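Local coordinates for protein O-methyltransferase family 2 (Planctopirus limnophila, PDB 5I2H) that probably transfers a methyl group from S-adenosyl-L-methionine to a hydroxyl of a small acceptor molecule, and is seen here with the flavone apigenin bound, at residues D178-G183 with G294-I299; V199-A204 with P259-D264; G223-R228 with L248-G253. All blocks are in the same frame, centred on the assembly; numbering follows the deposited sequence. Where two conformers were deposited one is given.

Contact 1 of 3, residues D178-G183 with G294-I299; sequences DVLPAG and GGRLLI
The guanidinium group of R296 meets the carbonyl of P181 end-on, its two terminal nitrogens closing on one oxygen. NH1 of R296 lies 2.9 Å from P181 O and NH2 of R296 3.1 Å, with N-H...O angles of 151° and 141°, so the grip is a fork of two bent bonds. P181 O sits within a few degrees of the guanidinium plane, whereas NH1 stands well above the carbonyl plane and NH2 is only slightly tilted from it. The guanidinium plane is sandwiched: L180 CD1 lies over one face, 3.9 Å from R296 NH2, and the CA of G183 over the opposite one. A side chain on G183 would run into R296 CZ, and the positive phi of that residue also suits a glycine. The segments join the end of helix 154-179 to strand 296-301 of the Rossmann-like methyltransferase sheet, L180 being the first residue to leave helical geometry. R296 NE turns to D265 in a salt bridge, so the arginine spans the adjoining strand and the post-helix turn. Beyond the polar fork, L180 places CG anti to its own nitrogen (chi1 178°), which carries its CD1 to the two methyls of L298, 3.8 Å from L298 CD1; the two leucines cross at about a right angle. Strand 357-362 adds L358, which touches both leucines.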
ATOM      1  N   ASP A 178       9.858  26.375 -12.770  1.00 11.62           N
ATOM      2  CA  ASP A 178       8.954  27.487 -12.537  1.00 13.48           C
ATOM      3  C   ASP A 178       9.233  28.173 -11.204  1.00 13.51           C
ATOM      4  O   ASP A 178       9.070  29.402 -11.089  1.00 16.06           O
ATOM      5  CB  ASP A 178       7.506  26.990 -12.607  1.00 17.73           C
ATOM      6  CG  ASP A 178       6.500  28.110 -12.447  1.00 22.48           C
ATOM      7  OD1 ASP A 178       6.487  29.029 -13.291  1.00 22.90           O
ATOM      8  OD2 ASP A 178       5.732  28.068 -11.461  1.00 24.87           O
ATOM      9  N   VAL A 179       9.637  27.427 -10.180  1.00 12.08           N
ATOM     10  CA  VAL A 179       9.800  28.041  -8.856  1.00 12.64           C
ATOM     11  C   VAL A 179      11.241  28.396  -8.513  1.00 13.23           C
ATOM     12  O   VAL A 179      11.465  29.050  -7.483  1.00 16.07           O
ATOM     13  CB  VAL A 179       9.223  27.167  -7.725  1.00 14.31           C
ATOM     14  CG1 VAL A 179       7.750  26.854  -8.015  1.00 15.35           C
ATOM     15  CG2 VAL A 179      10.051  25.894  -7.533  1.00 15.82           C
ATOM     16  N   LEU A 180      12.217  28.006  -9.330  1.00 12.65           N
ATOM     17  CA  LEU A 180      13.593  28.407  -9.051  1.00 12.55           C
ATOM     18  C   LEU A 180      13.768  29.908  -9.256  1.00 15.13           C
ATOM     19  O   LEU A 180      13.561  30.393 -10.376  1.00 17.02           O
ATOM     20  CB  LEU A 180      14.559  27.654  -9.954  1.00 11.60           C
ATOM     21  CG  LEU A 180      16.018  28.054  -9.774  1.00 12.24           C
ATOM     22  CD1 LEU A 180      16.526  27.654  -8.397  1.00 12.66           C
ATOM     23  CD2 LEU A 180      16.834  27.390 -10.864  1.00 12.81           C
ATOM     24  N   PRO A 181      14.152  30.674  -8.232  1.00 16.55           N
ATOM     25  CA  PRO A 181      14.373  32.115  -8.432  1.00 18.73           C
ATOM     26  C   PRO A 181      15.598  32.369  -9.301  1.00 17.37           C
ATOM     27  O   PRO A 181      16.527  31.567  -9.336  1.00 18.66           O
ATOM     28  CB  PRO A 181      14.575  32.654  -7.006  1.00 20.74           C
ATOM     29  CG  PRO A 181      13.982  31.580  -6.069  1.00 19.61           C
ATOM     30  CD  PRO A 181      14.276  30.277  -6.818  1.00 17.07           C
ATOM     31  N   ALA A 182      15.601  33.513 -10.000  1.00 20.14           N
ATOM     32  CA  ALA A 182      16.733  33.852 -10.869  1.00 22.89           C
ATOM     33  C   ALA A 182      18.056  33.962 -10.110  1.00 24.95           C
ATOM     34  O   ALA A 182      19.121  33.734 -10.692  1.00 24.21           O
ATOM     35  CB  ALA A 182      16.462  35.172 -11.604  1.00 24.19           C
ATOM     36  N   GLY A 183      18.026  34.352  -8.839  1.00 26.49           N
ATOM     37  CA  GLY A 183      19.272  34.607  -8.129  1.00 27.79           C
ATOM     38  C   GLY A 183      20.013  35.831  -8.673  1.00 27.72           C
ATOM     39  O   GLY A 183      19.503  36.618  -9.468  1.00 29.26           O
ATOM     40  N   GLY A 294      27.489  34.286  -3.169  1.00 19.94           N
ATOM     41  CA  GLY A 294      26.233  34.396  -3.874  1.00 17.98           C
ATOM     42  C   GLY A 294      25.882  33.175  -4.693  1.00 13.43           C
ATOM     43  O   GLY A 294      24.774  33.116  -5.265  1.00 15.07           O
ATOM     44  N   GLY A 295      26.781  32.198  -4.775  1.00 12.37           N
ATOM     45  CA  GLY A 295      26.391  30.903  -5.292  1.00 12.05           C
ATOM     46  C   GLY A 295      25.316  30.262  -4.429  1.00 10.86           C
ATOM     47  O   GLY A 295      25.121  30.607  -3.263  1.00 11.49           O
ATOM     48  N   ARG A 296      24.592  29.318  -5.010  1.00  9.91           N
ATOM     49  CA  ARG A 296      23.523  28.618  -4.305  1.00 10.13           C
ATOM     50  C   ARG A 296      23.732  27.119  -4.321  1.00 10.10           C
ATOM     51  O   ARG A 296      24.151  26.548  -5.329  1.00 11.37           O
ATOM     52  CB  ARG A 296      22.147  28.941  -4.912  1.00  9.16           C
ATOM     53  CG  ARG A 296      21.869  30.459  -4.844  1.00 10.99           C
ATOM     54  CD  ARG A 296      20.515  30.809  -5.453  1.00 12.23           C
ATOM     55  NE  ARG A 296      20.413  30.475  -6.888  1.00 13.00           N
ATOM     56  CZ  ARG A 296      19.333  30.707  -7.626  1.00 12.22           C
ATOM     57  NH1 ARG A 296      18.264  31.260  -7.058  1.00 14.33           N
ATOM     58  NH2 ARG A 296      19.320  30.392  -8.921  1.00 14.35           N
ATOM     59  N   LEU A 297      23.393  26.485  -3.204  1.00  9.80           N
ATOM     60  CA  LEU A 297      23.202  25.055  -3.164  1.00  9.94           C
ATOM     61  C   LEU A 297      21.701  24.803  -3.222  1.00  9.35           C
ATOM     62  O   LEU A 297      20.940  25.293  -2.371  1.00 11.24           O
ATOM     63  CB  LEU A 297      23.840  24.439  -1.914  1.00 10.37           C
ATOM     64  CG  LEU A 297      23.665  22.928  -1.790  1.00 11.92           C
ATOM     65  CD1 LEU A 297      24.484  22.242  -2.880  1.00 13.32           C
ATOM     66  CD2 LEU A 297      24.087  22.486  -0.388  1.00 12.30           C
ATOM     67  N   LEU A 298      21.283  24.069  -4.234  1.00  7.55           N
ATOM     68  CA  LEU A 298      19.882  23.699  -4.457  1.00  8.36           C
ATOM     69  C   LEU A 298      19.730  22.235  -4.086  1.00  8.88           C
ATOM     70  O   LEU A 298      20.249  21.353  -4.785  1.00 10.35           O
ATOM     71  CB  LEU A 298      19.485  23.923  -5.913  1.00  7.04           C
ATOM     72  CG  LEU A 298      19.805  25.321  -6.470  1.00  9.30           C
ATOM     73  CD1 LEU A 298      19.555  25.336  -7.995  1.00  9.68           C
ATOM     74  CD2 LEU A 298      19.140  26.490  -5.750  1.00 13.16           C
ATOM     75  N   ILE A 299      19.020  21.963  -2.995  1.00  8.42           N
ATOM     76  CA  ILE A 299      18.722  20.581  -2.615  1.00  8.15           C
ATOM     77  C   ILE A 299      17.275  20.330  -2.998  1.00  9.99           C
ATOM     78  O   ILE A 299      16.382  21.069  -2.562  1.00 12.28           O
ATOM     79  CB  ILE A 299      18.955  20.343  -1.108  1.00  8.01           C
ATOM     80  CG1 ILE A 299      20.453  20.441  -0.787  1.00  9.98           C
ATOM     81  CG2 ILE A 299      18.404  18.991  -0.684  1.00  9.63           C
ATOM     82  CD1 ILE A 299      20.730  20.508   0.719  1.00 10.74           C
TER

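Contact 2 of 3, residues V199-A204 with P259-D264; sequences VLLDVA and PFPPAD
With chi1 at -65°, D264 sets its carboxylate beside its own backbone nitrogen and within reach of V199, while L201 has CG anti to its nitrogen (chi1 169°), an arrangement in which both methyls meet P261 and CD2 also meets F260. This is packing within the Rossmann-like methyltransferase domain: strand 199-203, central in the parallel part of the sheet, is met by the proline-rich loop leading into its neighbour, strand 265-269. Two hydrogen bonds tie the start of the strand to the loop's end. V199 N gives a nearly straight bond to D264 OD2 at 2.9 Å, using the anti lone pair of that oxygen, and D264 N returns one to V199 O. The other carboxylate oxygen, OD1, accepts from the backbone of K187. Replacing D264 by alanine would remove both carboxylate oxygens and is likely to leave V199 N and K187 N without these acceptors. Further along, A263 CB lies 3.6 Å from L201 CB, and L201 CD1 is 3.7 Å from P261 CG, the leucine crossing the proline ring at about a right angle. L201 CD2 touches F260 CB. The F260 ring, which also meets F226 edge-to-face and K286 in a cation-pi contact, receives V203 CG2 over one face as a CH-pi contact, 4.2 Å from the ring centroid and 22° off its normal.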
ATOM      1  N   VAL A 199      25.640  29.596 -14.252  1.00 11.36           N
ATOM      2  CA  VAL A 199      26.037  28.233 -14.586  1.00 10.35           C
ATOM      3  C   VAL A 199      25.437  27.316 -13.535  1.00 10.22           C
ATOM      4  O   VAL A 199      25.720  27.465 -12.342  1.00 11.54           O
ATOM      5  CB  VAL A 199      27.562  28.094 -14.656  1.00 11.48           C
ATOM      6  CG1 VAL A 199      27.964  26.635 -14.871  1.00 12.97           C
ATOM      7  CG2 VAL A 199      28.118  29.002 -15.781  1.00 11.72           C
ATOM      8  N   LEU A 200      24.583  26.390 -13.972  1.00  9.18           N
ATOM      9  CA  LEU A 200      23.927  25.430 -13.096  1.00  7.98           C
ATOM     10  C   LEU A 200      24.621  24.085 -13.273  1.00  8.87           C
ATOM     11  O   LEU A 200      24.627  23.529 -14.381  1.00 10.65           O
ATOM     12  CB  LEU A 200      22.446  25.318 -13.449  1.00  8.35           C
ATOM     13  CG  LEU A 200      21.660  24.181 -12.772  1.00 10.02           C
ATOM     14  CD1 LEU A 200      21.722  24.313 -11.231  1.00 10.35           C
ATOM     15  CD2 LEU A 200      20.199  24.136 -13.263  1.00 10.75           C
ATOM     16  N   LEU A 201      25.228  23.590 -12.198  1.00  8.48           N
ATOM     17  CA  LEU A 201      25.871  22.275 -12.151  1.00  8.66           C
ATOM     18  C   LEU A 201      24.961  21.278 -11.455  1.00  8.42           C
ATOM     19  O   LEU A 201      24.556  21.493 -10.306  1.00 10.06           O
ATOM     20  CB  LEU A 201      27.207  22.346 -11.393  1.00 10.07           C
ATOM     21  CG  LEU A 201      27.905  21.030 -11.013  1.00  9.77           C
ATOM     22  CD1 LEU A 201      28.327  20.219 -12.244  1.00  9.90           C
ATOM     23  CD2 LEU A 201      29.119  21.298 -10.082  1.00 11.72           C
ATOM     24  N   ASP A 202      24.697  20.164 -12.118  1.00  8.82           N
ATOM     25  CA  ASP A 202      23.713  19.165 -11.689  1.00  9.26           C
ATOM     26  C   ASP A 202      24.539  17.938 -11.337  1.00 10.05           C
ATOM     27  O   ASP A 202      25.026  17.245 -12.231  1.00 11.80           O
ATOM     28  CB  ASP A 202      22.733  18.937 -12.841  1.00 11.09           C
ATOM     29  CG  ASP A 202      21.499  18.178 -12.459  1.00 15.86           C
ATOM     30  OD1 ASP A 202      21.526  17.453 -11.452  1.00 19.11           O
ATOM     31  OD2 ASP A 202      20.489  18.279 -13.228  1.00 17.80           O
ATOM     32  N   VAL A 203      24.751  17.704 -10.043  1.00  8.98           N
ATOM     33  CA  VAL A 203      25.626  16.630  -9.579  1.00 11.45           C
ATOM     34  C   VAL A 203      24.811  15.357  -9.407  1.00 10.33           C
ATOM     35  O   VAL A 203      23.815  15.348  -8.668  1.00 10.00           O
ATOM     36  CB  VAL A 203      26.338  17.030  -8.275  1.00 12.53           C
ATOM     37  CG1 VAL A 203      27.171  15.824  -7.683  1.00 12.10           C
ATOM     38  CG2 VAL A 203      27.263  18.220  -8.564  1.00 15.11           C
ATOM     39  N   ALA A 204      25.195  14.281 -10.106  0.58 12.15           N
ATOM     40  CA  ALA A 204      24.584  12.960  -9.925  0.58 12.26           C
ATOM     41  C   ALA A 204      23.083  13.014 -10.193  0.58 14.51           C
ATOM     42  O   ALA A 204      22.304  12.263  -9.607  0.58 13.44           O
ATOM     43  CB  ALA A 204      24.881  12.403  -8.524  0.58  9.40           C
ATOM     44  N   PRO A 259      37.253  17.015  -9.022  1.00 13.11           N
ATOM     45  CA  PRO A 259      36.852  18.410  -8.803  1.00 13.60           C
ATOM     46  C   PRO A 259      35.554  18.742  -9.525  1.00 12.28           C
ATOM     47  O   PRO A 259      35.368  18.407 -10.701  1.00 13.98           O
ATOM     48  CB  PRO A 259      38.033  19.217  -9.368  1.00 12.95           C
ATOM     49  CG  PRO A 259      38.756  18.276 -10.325  1.00 12.83           C
ATOM     50  CD  PRO A 259      38.504  16.891  -9.808  1.00 13.92           C
ATOM     51  N   PHE A 260      34.662  19.427  -8.821  1.00 11.66           N
ATOM     52  CA  PHE A 260      33.487  19.952  -9.491  1.00 10.26           C
ATOM     53  C   PHE A 260      33.913  21.122 -10.372  1.00 10.35           C
ATOM     54  O   PHE A 260      34.828  21.887 -10.004  1.00 13.23           O
ATOM     55  CB  PHE A 260      32.445  20.430  -8.485  1.00 12.65           C
ATOM     56  CG  PHE A 260      31.757  19.318  -7.697  1.00 11.20           C
ATOM     57  CD1 PHE A 260      31.457  18.070  -8.274  1.00 11.67           C
ATOM     58  CD2 PHE A 260      31.391  19.539  -6.354  1.00 12.01           C
ATOM     59  CE1 PHE A 260      30.819  17.080  -7.528  1.00 10.05           C
ATOM     60  CE2 PHE A 260      30.740  18.568  -5.597  1.00 12.11           C
ATOM     61  CZ  PHE A 260      30.450  17.339  -6.171  1.00 11.91           C
ATOM     62  N   PRO A 261      33.284  21.298 -11.522  1.00 11.90           N
ATOM     63  CA  PRO A 261      33.594  22.460 -12.371  1.00 11.29           C
ATOM     64  C   PRO A 261      33.032  23.728 -11.751  1.00 11.76           C
ATOM     65  O   PRO A 261      32.082  23.672 -10.936  1.00 12.28           O
ATOM     66  CB  PRO A 261      32.882  22.128 -13.696  1.00 11.77           C
ATOM     67  CG  PRO A 261      31.721  21.283 -13.256  1.00 14.77           C
ATOM     68  CD  PRO A 261      32.220  20.448 -12.088  1.00 11.45           C
ATOM     69  N   PRO A 262      33.581  24.884 -12.113  1.00 12.94           N
ATOM     70  CA  PRO A 262      33.037  26.150 -11.608  1.00 13.30           C
ATOM     71  C   PRO A 262      31.568  26.285 -11.962  1.00 12.20           C
ATOM     72  O   PRO A 262      31.150  25.975 -13.079  1.00 13.97           O
ATOM     73  CB  PRO A 262      33.886  27.211 -12.322  1.00 15.37           C
ATOM     74  CG  PRO A 262      35.160  26.522 -12.642  1.00 16.48           C
ATOM     75  CD  PRO A 262      34.752  25.099 -12.977  1.00 14.31           C
ATOM     76  N   ALA A 263      30.790  26.764 -11.003  1.00 12.64           N
ATOM     77  CA  ALA A 263      29.352  26.908 -11.166  1.00 10.86           C
ATOM     78  C   ALA A 263      28.833  27.968 -10.217  1.00 11.90           C
ATOM     79  O   ALA A 263      29.411  28.200  -9.152  1.00 14.54           O
ATOM     80  CB  ALA A 263      28.638  25.582 -10.892  1.00 12.12           C
ATOM     81  N   ASP A 264      27.719  28.591 -10.604  1.00 11.11           N
ATOM     82  CA  ASP A 264      27.019  29.505  -9.708  1.00 11.42           C
ATOM     83  C   ASP A 264      26.062  28.754  -8.782  1.00 10.12           C
ATOM     84  O   ASP A 264      25.983  29.050  -7.591  1.00 11.91           O
ATOM     85  CB  ASP A 264      26.230  30.531 -10.520  1.00 11.65           C
ATOM     86  CG  ASP A 264      27.135  31.457 -11.330  1.00 14.79           C
ATOM     87  OD1 ASP A 264      27.838  32.302 -10.719  1.00 16.90           O
ATOM     88  OD2 ASP A 264      27.151  31.350 -12.564  1.00 15.88           O
TER

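Contact 3 of 3, residues G223-R228 with L248-G253; sequences GIIFDR and LELHAG
Five backbone hydrogen bonds zip G223-R228 to L248-G253, and the straightest runs from H251 N to I225 O, 2.8 Å long with an N-H...O angle of 179°. E249 N donates to G223 O, I225 N to E249 O and D227 N to H251 O. The last bond, G253 N to D227 O, is longer at 3.1 Å, beyond the end of strand 248-252. Among side chains, H251 NE2 donates to E249 OE1 at 2.8 Å, nearly in the imidazole plane and on the anti side of the carboxylate; E249 OE2 pairs with R222. D227 OD1 accepts from R228 N, while D227 OD2 takes the amide of G206. These are parallel strands, 18° apart in direction with axes 4.7 Å from each other, joined through helix 229-241 in a beta-alpha-beta crossover of the Rossmann-like sheet, with 248-252 at its edge within this chain. On the face bearing I224, F226, E249 and H251, the I224 CG2 methyl, placed anti to the backbone nitrogen, comes 3.5 Å from H251 CD2. G253 passes its backbone over one face of the F226 ring, and a side chain on it would collide with F226 CZ. On the other face I225 and L250 lie side by side, I225 CG1 being 3.7 Å from L250 CD2. L248 CD1 also reaches I225 CG1, at 3.9 Å, and covers G223, where a CB would clash with that methyl; helix 229-241 packs over this side through L232, A236 and A239.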
ATOM      1  N   GLY A 223      24.478  24.995 -18.463  1.00 10.40           N
ATOM      2  CA  GLY A 223      24.322  23.875 -17.563  1.00 11.08           C
ATOM      3  C   GLY A 223      25.462  22.892 -17.705  1.00 11.03           C
ATOM      4  O   GLY A 223      26.091  22.787 -18.756  1.00 12.54           O
ATOM      5  N   ILE A 224      25.716  22.171 -16.624  1.00  9.47           N
ATOM      6  CA  ILE A 224      26.728  21.128 -16.592  1.00  9.61           C
ATOM      7  C   ILE A 224      26.110  19.930 -15.885  1.00 10.55           C
ATOM      8  O   ILE A 224      25.635  20.053 -14.752  1.00 10.33           O
ATOM      9  CB  ILE A 224      28.006  21.572 -15.864  1.00 10.11           C
ATOM     10  CG1 ILE A 224      28.607  22.835 -16.519  1.00 11.15           C
ATOM     11  CG2 ILE A 224      28.984  20.417 -15.824  1.00 12.08           C
ATOM     12  CD1 ILE A 224      29.771  23.428 -15.726  1.00 11.34           C
ATOM     13  N   ILE A 225      26.074  18.784 -16.550  1.00 10.47           N
ATOM     14  CA  ILE A 225      25.683  17.542 -15.907  1.00  9.97           C
ATOM     15  C   ILE A 225      26.948  16.787 -15.533  1.00 10.07           C
ATOM     16  O   ILE A 225      27.781  16.483 -16.404  1.00 11.99           O
ATOM     17  CB  ILE A 225      24.816  16.672 -16.828  1.00 12.45           C
ATOM     18  CG1 ILE A 225      23.724  17.520 -17.521  1.00 13.11           C
ATOM     19  CG2 ILE A 225      24.283  15.462 -16.047  1.00 12.57           C
ATOM     20  CD1 ILE A 225      22.763  18.241 -16.541  1.00 11.18           C
ATOM     21  N   PHE A 226      27.067  16.427 -14.261  1.00  9.78           N
ATOM     22  CA  PHE A 226      28.214  15.688 -13.725  1.00  9.15           C
ATOM     23  C   PHE A 226      27.707  14.325 -13.264  1.00  8.92           C
ATOM     24  O   PHE A 226      26.851  14.258 -12.380  1.00 10.68           O
ATOM     25  CB  PHE A 226      28.815  16.497 -12.567  1.00 10.12           C
ATOM     26  CG  PHE A 226      30.043  15.895 -11.922  1.00  9.28           C
ATOM     27  CD1 PHE A 226      29.946  14.774 -11.097  1.00 11.55           C
ATOM     28  CD2 PHE A 226      31.281  16.521 -12.022  1.00 10.41           C
ATOM     29  CE1 PHE A 226      31.061  14.250 -10.465  1.00 12.97           C
ATOM     30  CE2 PHE A 226      32.401  16.002 -11.377  1.00 11.61           C
ATOM     31  CZ  PHE A 226      32.297  14.866 -10.609  1.00 12.89           C
ATOM     32  N   ASP A 227      28.176  13.236 -13.886  1.00 11.16           N
ATOM     33  CA  ASP A 227      27.660  11.914 -13.519  1.00 12.96           C
ATOM     34  C   ASP A 227      28.583  10.842 -14.112  1.00 15.23           C
ATOM     35  O   ASP A 227      29.625  11.159 -14.692  1.00 15.71           O
ATOM     36  CB  ASP A 227      26.204  11.741 -13.978  1.00 13.87           C
ATOM     37  CG  ASP A 227      25.409  10.834 -13.041  1.00 17.21           C
ATOM     38  OD1 ASP A 227      25.969   9.811 -12.590  1.00 22.25           O
ATOM     39  OD2 ASP A 227      24.244  11.132 -12.747  1.00 17.43           O
ATOM     40  N   ARG A 228      28.200   9.568 -13.930  1.00 18.60           N
ATOM     41  CA  ARG A 228      28.921   8.446 -14.553  1.00 20.51           C
ATOM     42  C   ARG A 228      28.695   8.428 -16.065  1.00 22.05           C
ATOM     43  O   ARG A 228      27.624   8.810 -16.545  1.00 21.64           O
ATOM     44  CB  ARG A 228      28.461   7.106 -13.980  1.00 27.59           C
ATOM     45  CG  ARG A 228      28.360   7.056 -12.479  1.00 35.54           C
ATOM     46  CD  ARG A 228      27.901   5.687 -11.959  1.00 42.42           C
ATOM     47  NE  ARG A 228      26.577   5.249 -12.422  1.00 47.89           N
ATOM     48  CZ  ARG A 228      25.414   5.819 -12.090  1.00 52.06           C
ATOM     49  NH1 ARG A 228      25.375   6.917 -11.319  1.00 52.64           N
ATOM     50  NH2 ARG A 228      24.278   5.296 -12.551  1.00 53.14           N
ATOM     51  N   LEU A 248      24.844  23.068 -22.807  1.00 11.00           N
ATOM     52  CA  LEU A 248      25.003  22.009 -21.823  1.00 13.48           C
ATOM     53  C   LEU A 248      26.342  21.300 -22.046  1.00 14.16           C
ATOM     54  O   LEU A 248      26.722  21.006 -23.183  1.00 17.41           O
ATOM     55  CB  LEU A 248      23.837  21.008 -21.934  1.00 16.39           C
ATOM     56  CG  LEU A 248      23.664  20.025 -20.801  1.00 15.75           C
ATOM     57  CD1 LEU A 248      23.111  20.749 -19.557  1.00 14.51           C
ATOM     58  CD2 LEU A 248      22.725  18.933 -21.255  1.00 16.37           C
ATOM     59  N   GLU A 249      27.061  21.039 -20.967  1.00 11.69           N
ATOM     60  CA  GLU A 249      28.239  20.184 -21.010  1.00 13.69           C
ATOM     61  C   GLU A 249      27.975  18.964 -20.151  1.00 13.81           C
ATOM     62  O   GLU A 249      27.306  19.070 -19.118  1.00 13.74           O
ATOM     63  CB  GLU A 249      29.478  20.860 -20.476  1.00 17.52           C
ATOM     64  CG  GLU A 249      29.867  22.109 -21.178  1.00 22.26           C
ATOM     65  CD  GLU A 249      30.979  22.877 -20.447  1.00 26.36           C
ATOM     66  OE1 GLU A 249      31.546  22.400 -19.418  1.00 26.70           O
ATOM     67  OE2 GLU A 249      31.252  23.985 -20.907  1.00 28.83           O
ATOM     68  N   LEU A 250      28.538  17.836 -20.568  1.00 12.18           N
ATOM     69  CA  LEU A 250      28.413  16.558 -19.871  1.00 12.16           C
ATOM     70  C   LEU A 250      29.798  16.143 -19.391  1.00 12.42           C
ATOM     71  O   LEU A 250      30.705  15.948 -20.207  1.00 13.33           O
ATOM     72  CB  LEU A 250      27.822  15.485 -20.792  1.00 13.49           C
ATOM     73  CG  LEU A 250      26.556  15.916 -21.533  1.00 14.49           C
ATOM     74  CD1 LEU A 250      26.113  14.836 -22.567  1.00 17.27           C
ATOM     75  CD2 LEU A 250      25.421  16.265 -20.562  1.00 14.69           C
ATOM     76  N   HIS A 251      29.961  16.024 -18.077  1.00 13.02           N
ATOM     77  CA  HIS A 251      31.238  15.670 -17.470  1.00 15.75           C
ATOM     78  C   HIS A 251      31.125  14.374 -16.689  1.00 16.99           C
ATOM     79  O   HIS A 251      30.289  14.260 -15.777  1.00 16.03           O
ATOM     80  CB  HIS A 251      31.729  16.771 -16.542  1.00 16.75           C
ATOM     81  CG  HIS A 251      32.055  18.031 -17.249  1.00 19.67           C
ATOM     82  ND1 HIS A 251      33.342  18.499 -17.359  1.00 23.01           N
ATOM     83  CD2 HIS A 251      31.279  18.900 -17.928  1.00 21.70           C
ATOM     84  CE1 HIS A 251      33.332  19.637 -18.035  1.00 24.21           C
ATOM     85  NE2 HIS A 251      32.091  19.902 -18.390  1.00 22.00           N
ATOM     86  N   ALA A 252      31.988  13.414 -17.033  1.00 18.54           N
ATOM     87  CA  ALA A 252      32.098  12.173 -16.286  1.00 18.00           C
ATOM     88  C   ALA A 252      32.977  12.422 -15.075  1.00 19.37           C
ATOM     89  O   ALA A 252      34.034  13.060 -15.171  1.00 20.66           O
ATOM     90  CB  ALA A 252      32.686  11.054 -17.159  1.00 20.75           C
ATOM     91  N   GLY A 253      32.538  11.941 -13.929  1.00 17.29           N
ATOM     92  CA  GLY A 253      33.377  12.110 -12.771  1.00 17.56           C
ATOM     93  C   GLY A 253      32.780  11.404 -11.585  1.00 16.60           C
ATOM     94  O   GLY A 253      31.612  10.986 -11.594  1.00 16.77           O
TER

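All three contacts reach the same seven-stranded mixed sheet, in which 248-252, 222-227, 199-203, 265-269 and 296-301 follow one another in parallel. Along the chain they are nested: contact 3 lies inside the loop closed by contact 2, and contact 2 inside that of contact 1. Contacts 2 and 3 have centres 8 Å apart and are joined by probable hydrogen bonds from D202 N to I224 O and A204 N to F226 O. Contact 1, about 13 Å from contact 2 between centres, meets it through R296 N and D264 O. Contacts 1 and 3 do not touch. Together they span the sheet from its 248-252 edge to strand 296-301, against which the turn after helix 154-179 packs, within the domain that probably serves methyl transfer.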